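Local coordinates for protein polymerase subunit PA (Dhori virus, PDB 4CGS) that is a subunit of the viral RNA polymerase and probably binds RNA, this chain being its N-terminal domain, one of the orthomyxovirus cap-snatching domains, at residues I120-S125 with R135-E140; G128-I133 with D145-L150. One frame throughout, in Å; residues are numbered along the deposited sequence.

Interaction 1. Residues I120-S125 with R135-E140; sequences IFVRVS and REYLDE
Ile120 lays its methyl CG2 over one face of the Tyr137 ring. This is a CH-pi contact. CG2 stands 3.9 Å from the ring centroid of Tyr137, 16° off the ring normal. It sits somewhat toward the rim, nearest Tyr137 CG and CD2. The other branch of Ile120 helps. Its CG1 reaches Tyr137 CD1 and CE1, each at 4.1 Å. Chi1 of -64° turns CG2 of Ile120 away from the backbone N and leaves CG1 alongside it, an orientation in which both branches meet the same ring.

Val122 adds a second, lighter touch. Its CG2 comes within 4.1 Å of Tyr137 CD2, obliquely to the ring. The two side chains cross at about a right angle. Ile120 and Val122 lie two apart on strand 119-125, so both point to the same side, while Phe121 turns away and stacks with Tyr100.

Tyr137 closes the short helix 132-137. Its chi1 of 167° swings CG away from the N and carries the ring toward the strand. Its hydroxyl is hydrogen-bonded to Asp92 and Tyr60. The Tyr137 side chain also touches Val99 of strand 97-104.

The contact itself is wholly apolar. The aliphatic branches pack against the ring, and the hydrogen bonds of the hydroxyl to Asp92 and Tyr60 probably help fix its place.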
ATOM      1  N   ILE A 120     -11.539   2.621   5.618  1.00  7.15           N
ATOM      2  CA  ILE A 120     -10.844   1.456   6.101  1.00  8.34           C
ATOM      3  C   ILE A 120      -9.346   1.748   6.044  1.00  6.88           C
ATOM      4  O   ILE A 120      -8.810   2.135   5.018  1.00  8.74           O
ATOM      5  CB  ILE A 120     -11.138   0.191   5.216  1.00 11.60           C
ATOM      6  CG1 ILE A 120     -12.588  -0.174   5.299  1.00 15.79           C
ATOM      7  CG2 ILE A 120     -10.136  -0.955   5.610  1.00 13.13           C
ATOM      8  CD1 ILE A 120     -13.029  -0.718   6.615  1.00 17.92           C
ATOM      9  N   PHE A 121      -8.614   1.486   7.129  1.00  7.91           N
ATOM     10  CA  PHE A 121      -7.170   1.629   7.160  1.00  8.19           C
ATOM     11  C   PHE A 121      -6.530   0.224   7.250  1.00  8.46           C
ATOM     12  O   PHE A 121      -6.458  -0.363   8.290  1.00 10.16           O
ATOM     13  CB  PHE A 121      -6.750   2.495   8.365  1.00 11.33           C
ATOM     14  CG  PHE A 121      -6.914   4.020   8.181  1.00 14.35           C
ATOM     15  CD1 PHE A 121      -8.187   4.551   8.066  1.00 19.39           C
ATOM     16  CD2 PHE A 121      -5.825   4.896   8.093  1.00 19.33           C
ATOM     17  CE1 PHE A 121      -8.407   5.896   7.932  1.00 20.65           C
ATOM     18  CE2 PHE A 121      -6.048   6.245   7.894  1.00 18.66           C
ATOM     19  CZ  PHE A 121      -7.350   6.746   7.851  1.00 19.61           C
ATOM     20  N   VAL A 122      -5.993  -0.213   6.122  1.00  6.74           N
ATOM     21  CA  VAL A 122      -5.177  -1.448   6.037  1.00  6.90           C
ATOM     22  C   VAL A 122      -3.836  -1.127   6.628  1.00  6.80           C
ATOM     23  O   VAL A 122      -3.102  -0.212   6.139  1.00  8.36           O
ATOM     24  CB  VAL A 122      -5.067  -1.933   4.574  1.00  6.80           C
ATOM     25  CG1 VAL A 122      -3.944  -2.922   4.389  1.00  8.30           C
ATOM     26  CG2 VAL A 122      -6.436  -2.483   4.102  1.00  8.94           C
ATOM     27  N   ARG A 123      -3.453  -1.913   7.646  0.60  6.35           N
ATOM     28  CA  ARG A 123      -2.246  -1.660   8.436  0.60  6.76           C
ATOM     29  C   ARG A 123      -1.469  -2.952   8.533  0.60  6.05           C
ATOM     30  O   ARG A 123      -1.930  -3.936   9.109  0.60  8.15           O
ATOM     31  CB  ARG A 123      -2.542  -1.126   9.844  0.60  7.75           C
ATOM     32  CG  ARG A 123      -2.975   0.365   9.881  0.60  9.09           C
ATOM     33  CD  ARG A 123      -3.277   0.773  11.319  0.60 10.01           C
ATOM     34  NE  ARG A 123      -3.226   2.238  11.558  0.60 10.31           N
ATOM     35  CZ  ARG A 123      -4.261   3.026  11.901  0.60  9.51           C
ATOM     36  NH1 ARG A 123      -5.502   2.520  12.024  0.60 11.67           N
ATOM     37  NH2 ARG A 123      -4.039   4.334  12.185  0.60 10.28           N
ATOM     38  N   VAL A 124      -0.320  -2.986   7.863  1.00  6.75           N
ATOM     39  CA  VAL A 124       0.482  -4.202   7.744  1.00  7.00           C
ATOM     40  C   VAL A 124       1.896  -3.908   8.113  1.00  7.43           C
ATOM     41  O   VAL A 124       2.428  -2.809   7.846  1.00  8.82           O
ATOM     42  CB  VAL A 124       0.383  -4.797   6.327  1.00  6.73           C
ATOM     43  CG1 VAL A 124      -1.035  -5.215   5.946  1.00  9.75           C
ATOM     44  CG2 VAL A 124       0.944  -3.898   5.239  1.00  9.59           C
ATOM     45  N   SER A 125       2.612  -4.910   8.640  1.00  9.08           N
ATOM     46  CA  SER A 125       4.042  -4.775   8.971  1.00  8.87           C
ATOM     47  C   SER A 125       4.876  -5.364   7.899  1.00 10.06           C
ATOM     48  O   SER A 125       4.466  -6.230   7.130  1.00  9.77           O
ATOM     49  CB  SER A 125       4.386  -5.417  10.299  1.00 10.04           C
ATOM     50  OG  SER A 125       4.496  -6.834  10.162  1.00 10.38           O
ATOM     51  N   ARG A 135      -7.186  -7.745   9.073  1.00  6.69           N
ATOM     52  CA  ARG A 135      -7.462  -9.175   8.879  1.00  9.00           C
ATOM     53  C   ARG A 135      -8.925  -9.475   8.665  1.00  9.02           C
ATOM     54  O   ARG A 135      -9.268 -10.448   8.010  1.00  9.53           O
ATOM     55  CB  ARG A 135      -6.968  -9.996  10.118  1.00 12.92           C
ATOM     56  CG  ARG A 135      -5.527  -9.823  10.424  1.00 14.77           C
ATOM     57  CD  ARG A 135      -5.194 -10.716  11.566  1.00 16.63           C
ATOM     58  NE  ARG A 135      -5.812 -10.500  12.843  1.00 17.31           N
ATOM     59  CZ  ARG A 135      -5.205 -10.096  13.971  1.00 13.97           C
ATOM     60  NH1 ARG A 135      -3.994  -9.538  14.014  1.00 11.54           N
ATOM     61  NH2 ARG A 135      -5.924 -10.168  15.106  1.00 15.29           N
ATOM     62  N   GLU A 136      -9.807  -8.670   9.255  1.00  7.72           N
ATOM     63  CA  GLU A 136     -11.206  -8.884   9.098  1.00  9.24           C
ATOM     64  C   GLU A 136     -11.741  -8.313   7.807  1.00  8.84           C
ATOM     65  O   GLU A 136     -12.648  -8.877   7.201  1.00 11.32           O
ATOM     66  CB  GLU A 136     -11.945  -8.244  10.283  1.00 12.70           C
ATOM     67  CG  GLU A 136     -13.446  -8.297  10.183  1.00 18.08           C
ATOM     68  CD  GLU A 136     -14.034  -9.704  10.284  1.00 26.46           C
ATOM     69  OE1 GLU A 136     -13.532 -10.503  11.120  1.00 28.19           O
ATOM     70  OE2 GLU A 136     -15.008  -9.992   9.518  1.00 37.75           O
ATOM     71  N   TYR A 137     -11.166  -7.184   7.385  1.00  7.78           N
ATOM     72  CA  TYR A 137     -11.565  -6.519   6.162  1.00  7.72           C
ATOM     73  C   TYR A 137     -11.160  -7.334   4.948  1.00  6.66           C
ATOM     74  O   TYR A 137     -11.943  -7.540   4.035  1.00  7.87           O
ATOM     75  CB  TYR A 137     -10.990  -5.105   6.072  1.00  7.00           C
ATOM     76  CG  TYR A 137     -11.121  -4.521   4.707  1.00  7.13           C
ATOM     77  CD1 TYR A 137     -12.359  -4.126   4.225  1.00  6.52           C
ATOM     78  CD2 TYR A 137     -10.059  -4.381   3.894  1.00  6.28           C
ATOM     79  CE1 TYR A 137     -12.473  -3.586   2.960  1.00  7.25           C
ATOM     80  CE2 TYR A 137     -10.168  -3.857   2.615  1.00  6.63           C
ATOM     81  CZ  TYR A 137     -11.374  -3.467   2.154  1.00  6.33           C
ATOM     82  OH  TYR A 137     -11.542  -3.044   0.837  1.00  6.92           O
ATOM     83  N   LEU A 138      -9.886  -7.734   4.889  1.00  6.05           N
ATOM     84  CA  LEU A 138      -9.341  -8.481   3.752  1.00  6.00           C
ATOM     85  C   LEU A 138      -9.877  -9.942   3.773  1.00  6.32           C
ATOM     86  O   LEU A 138     -10.024 -10.549   4.836  1.00  7.64           O
ATOM     87  CB  LEU A 138      -7.803  -8.475   3.762  1.00  6.16           C
ATOM     88  CG  LEU A 138      -7.144  -7.121   3.573  1.00  7.30           C
ATOM     89  CD1 LEU A 138      -5.646  -7.366   3.692  1.00  7.74           C
ATOM     90  CD2 LEU A 138      -7.470  -6.492   2.232  1.00  8.22           C
ATOM     91  N   ASP A 139     -10.167 -10.461   2.579  1.00  6.41           N
ATOM     92  CA  ASP A 139     -10.593 -11.848   2.450  1.00  6.75           C
ATOM     93  C   ASP A 139      -9.400 -12.771   2.484  1.00  6.05           C
ATOM     94  O   ASP A 139      -8.242 -12.312   2.440  1.00  7.01           O
ATOM     95  CB  ASP A 139     -11.539 -12.050   1.306  1.00  8.83           C
ATOM     96  CG  ASP A 139     -10.967 -12.060  -0.028  1.00 10.64           C
ATOM     97  OD1 ASP A 139      -9.782 -12.207  -0.200  1.00 11.61           O
ATOM     98  OD2 ASP A 139     -11.865 -12.008  -0.968  1.00 14.59           O
ATOM     99  N   GLU A 140      -9.619 -14.087   2.497  1.00  6.69           N
ATOM    100  CA  GLU A 140      -8.500 -15.008   2.709  1.00  6.94           C
ATOM    101  C   GLU A 140      -7.487 -14.889   1.560  1.00  7.04           C
ATOM    102  O   GLU A 140      -6.278 -14.943   1.802  1.00  7.48           O
ATOM    103  CB  GLU A 140      -9.033 -16.423   2.863  1.00  7.87           C
ATOM    104  CG  GLU A 140      -7.970 -17.405   3.271  1.00  8.04           C
ATOM    105  CD  GLU A 140      -8.443 -18.851   3.431  1.00  6.90           C
ATOM    106  OE1 GLU A 140      -9.573 -19.123   3.082  1.00 11.91           O
ATOM    107  OE2 GLU A 140      -7.655 -19.704   3.866  1.00  8.99           O
TER

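Interaction 2. Residues G128-I133 with D145-L150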
ATOM      1  N   GLY A 128       4.946  -9.051   7.737  1.00  8.76           N
ATOM      2  CA  GLY A 128       3.806  -9.764   7.262  1.00  8.13           C
ATOM      3  C   GLY A 128       2.632  -9.834   8.233  1.00  8.33           C
ATOM      4  O   GLY A 128       1.677 -10.609   8.054  1.00  9.57           O
ATOM      5  N   GLN A 129       2.704  -9.032   9.274  0.60  8.05           N
ATOM      6  CA  GLN A 129       1.604  -8.960  10.245  0.60  9.10           C
ATOM      7  C   GLN A 129       0.484  -8.020   9.769  0.60  7.36           C
ATOM      8  O   GLN A 129       0.743  -7.068   9.077  0.60  9.84           O
ATOM      9  CB  GLN A 129       2.092  -8.518  11.647  0.60  9.35           C
ATOM     10  CG  GLN A 129       3.129  -9.473  12.194  0.60  9.86           C
ATOM     11  CD  GLN A 129       2.475 -10.476  13.099  0.60 14.79           C
ATOM     12  OE1 GLN A 129       2.221 -10.192  14.262  0.60 26.15           O
ATOM     13  NE2 GLN A 129       2.150 -11.630  12.565  0.60 13.50           N
ATOM     14  N   MET A 130      -0.748  -8.309  10.184  1.00  7.59           N
ATOM     15  CA  MET A 130      -1.891  -7.530   9.821  1.00  7.42           C
ATOM     16  C   MET A 130      -2.617  -7.106  11.086  1.00  6.85           C
ATOM     17  O   MET A 130      -2.844  -7.930  11.990  1.00  7.56           O
ATOM     18  CB  MET A 130      -2.880  -8.341   8.977  1.00  8.50           C
ATOM     19  CG  MET A 130      -2.358  -8.753   7.641  1.00  9.31           C
ATOM     20  SD  MET A 130      -3.388 -10.026   6.825  1.00 14.19           S
ATOM     21  CE  MET A 130      -3.180 -11.516   8.008  1.00 14.99           C
ATOM     22  N   SER A 131      -3.073  -5.845  11.182  1.00  6.46           N
ATOM     23  CA  SER A 131      -3.890  -5.403  12.324  1.00  6.84           C
ATOM     24  C   SER A 131      -5.185  -6.198  12.340  1.00  6.90           C
ATOM     25  O   SER A 131      -5.635  -6.742  11.335  1.00  6.90           O
ATOM     26  CB  SER A 131      -4.212  -3.946  12.260  1.00  6.81           C
ATOM     27  OG  SER A 131      -5.251  -3.653  11.369  1.00  7.87           O
ATOM     28  N   PRO A 132      -5.866  -6.217  13.512  1.00  6.88           N
ATOM     29  CA  PRO A 132      -7.117  -7.011  13.612  1.00  8.11           C
ATOM     30  C   PRO A 132      -8.157  -6.528  12.586  1.00  7.13           C
ATOM     31  O   PRO A 132      -8.866  -7.345  11.973  1.00  9.15           O
ATOM     32  CB  PRO A 132      -7.548  -6.740  15.033  1.00  9.06           C
ATOM     33  CG  PRO A 132      -6.242  -6.612  15.783  1.00 10.33           C
ATOM     34  CD  PRO A 132      -5.326  -5.868  14.854  1.00  7.39           C
ATOM     35  N   ILE A 133      -8.353  -5.209  12.435  1.00  9.33           N
ATOM     36  CA  ILE A 133      -9.314  -4.711  11.467  1.00 10.67           C
ATOM     37  C   ILE A 133      -8.917  -5.018  10.024  1.00  7.99           C
ATOM     38  O   ILE A 133      -9.758  -5.349   9.203  1.00  8.01           O
ATOM     39  CB  ILE A 133      -9.518  -3.197  11.582  1.00 12.79           C
ATOM     40  CG1 ILE A 133     -10.381  -2.931  12.850  1.00 16.53           C
ATOM     41  CG2 ILE A 133     -10.161  -2.574  10.292  1.00 16.20           C
ATOM     42  CD1 ILE A 133     -11.866  -3.071  12.585  1.00 22.50           C
ATOM     43  N   ASP A 145      -2.218 -13.114  -0.515  1.00  7.70           N
ATOM     44  CA  ASP A 145      -1.404 -12.461  -1.521  1.00  6.99           C
ATOM     45  C   ASP A 145      -0.583 -11.341  -0.935  1.00  6.96           C
ATOM     46  O   ASP A 145       0.614 -11.168  -1.250  1.00  7.37           O
ATOM     47  CB  ASP A 145      -2.264 -11.944  -2.641  1.00  7.06           C
ATOM     48  CG  ASP A 145      -2.842 -13.004  -3.549  1.00  9.24           C
ATOM     49  OD1 ASP A 145      -2.390 -14.180  -3.477  1.00 14.10           O
ATOM     50  OD2 ASP A 145      -3.802 -12.673  -4.269  1.00 10.07           O
ATOM     51  N   VAL A 146      -1.196 -10.535  -0.079  1.00  6.52           N
ATOM     52  CA  VAL A 146      -0.487  -9.431   0.579  1.00  5.76           C
ATOM     53  C   VAL A 146       0.641  -9.975   1.502  1.00  7.08           C
ATOM     54  O   VAL A 146       1.780  -9.510   1.408  1.00  7.97           O
ATOM     55  CB  VAL A 146      -1.452  -8.547   1.367  1.00  6.42           C
ATOM     56  CG1 VAL A 146      -0.715  -7.606   2.314  1.00  8.00           C
ATOM     57  CG2 VAL A 146      -2.420  -7.848   0.446  1.00  6.24           C
ATOM     58  N   THR A 147       0.351 -10.936   2.350  1.00  7.55           N
ATOM     59  CA  THR A 147       1.321 -11.448   3.282  1.00  9.90           C
ATOM     60  C   THR A 147       2.406 -12.210   2.548  1.00  8.32           C
ATOM     61  O   THR A 147       3.582 -12.083   2.947  1.00 11.05           O
ATOM     62  CB  THR A 147       0.652 -12.378   4.328  1.00 11.54           C
ATOM     63  OG1 THR A 147       0.074 -13.549   3.685  1.00 16.13           O
ATOM     64  CG2 THR A 147      -0.362 -11.553   5.071  1.00  9.89           C
ATOM     65  N   ASN A 148       2.094 -12.946   1.496  0.60  8.88           N
ATOM     66  CA  ASN A 148       3.177 -13.659   0.852  0.60  9.66           C
ATOM     67  C   ASN A 148       4.164 -12.674   0.225  0.60  9.01           C
ATOM     68  O   ASN A 148       5.386 -12.943   0.227  0.60  8.32           O
ATOM     69  CB  ASN A 148       2.619 -14.611  -0.212  0.60 10.81           C
ATOM     70  CG  ASN A 148       1.879 -15.799   0.388  0.60 14.66           C
ATOM     71  OD1 ASN A 148       2.077 -16.112   1.542  0.60 19.43           O
ATOM     72  ND2 ASN A 148       0.956 -16.401  -0.378  0.60 17.23           N
ATOM     73  N   PHE A 149       3.674 -11.576  -0.330  1.00  7.70           N
ATOM     74  CA  PHE A 149       4.569 -10.548  -0.863  1.00  7.08           C
ATOM     75  C   PHE A 149       5.401  -9.929   0.245  1.00  7.31           C
ATOM     76  O   PHE A 149       6.617  -9.844   0.126  1.00  8.58           O
ATOM     77  CB  PHE A 149       3.771  -9.459  -1.576  1.00  7.68           C
ATOM     78  CG  PHE A 149       4.565  -8.211  -1.820  1.00  6.48           C
ATOM     79  CD1 PHE A 149       5.754  -8.246  -2.579  1.00  7.49           C
ATOM     80  CD2 PHE A 149       4.219  -7.024  -1.182  1.00  7.49           C
ATOM     81  CE1 PHE A 149       6.527  -7.084  -2.712  1.00  7.20           C
ATOM     82  CE2 PHE A 149       4.987  -5.911  -1.337  1.00  7.39           C
ATOM     83  CZ  PHE A 149       6.122  -5.925  -2.095  1.00  6.11           C
ATOM     84  N   LEU A 150       4.786  -9.530   1.349  1.00  6.94           N
ATOM     85  CA  LEU A 150       5.532  -8.863   2.436  1.00  8.58           C
ATOM     86  C   LEU A 150       6.625  -9.793   2.959  1.00  9.78           C
ATOM     87  O   LEU A 150       7.747  -9.387   3.198  1.00 10.49           O
ATOM     88  CB  LEU A 150       4.563  -8.473   3.582  1.00  7.60           C
ATOM     89  CG  LEU A 150       3.608  -7.298   3.227  1.00  7.57           C
ATOM     90  CD1 LEU A 150       2.530  -7.204   4.284  1.00  8.89           C
ATOM     91  CD2 LEU A 150       4.346  -5.983   3.054  1.00  9.47           C
TER
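Gly128 comes up against Thr147 and Leu150 of helix 140-157. The CA atoms of Gly128 and Thr147 are 5.0 Å apart, so the loop backbone runs right beside the helix. The CA of Gly128 also packs on Leu150, 4.0 Å from CB and almost as near to CD1. The carbonyl O of Gly128 meets the methyl CG2 of Thr147 at 3.7 Å. Gly128 has phi 94° and psi 12°, in the left-handed region. With no side chain in between, its CA lies directly against Leu150.

Gln129 points away from the helix. Its backbone N is hydrogen-bonded to Ser125 OG.

Met130 brings the chain back to Thr147. SD of Met130 lies 3.8 Å from Thr147 CG2. The bend at chi3 (-65°) keeps the terminal methyl CE close by, 4.1 Å from the same CG2 of Thr147. The two side chains cross at about a right angle. Thr147 thus offers one methyl to both Gly128 and Met130. Its hydroxyl is used elsewhere, bonding to the carbonyl oxygens of Arg143 and Gln144 in its own helix.

Ser131 is the N-cap of helix 132-137, and its OG also bonds to Asp112. Pro132 and Ile133 begin that helix, with Asp112 taking the N-H of Ile133 too.

The loop runs along strand 119-125 and against helix 140-157. Strand and helix also meet each other, through Val124 and Leu150, and Met130 touches Val124 as well. Leu150 also touches Ile40 and Val44 of helix 31-44, so it joins both helices to Val124 of the outermost strand.

In the fold
The two interactions lie side by side, their centres about 7 Å apart. Their segments alternate along the chain: 120-125, 128-133, 135-140, 145-150. The segments of both include part of helix 132-137, but interaction 2 is made by the loop just before it. They also meet directly. Arg135 NH1 is 2.8 Å from Met130 O, a probable hydrogen bond, and Ser131 N is 3.0 Å from Arg123 O, another. Strand 119-125 is an outermost strand of the mixed sheet. Together the contacts lay the chain that follows it beside this strand, with Tyr137 over the sheet face and helix 140-157 beyond, in this N-terminal domain.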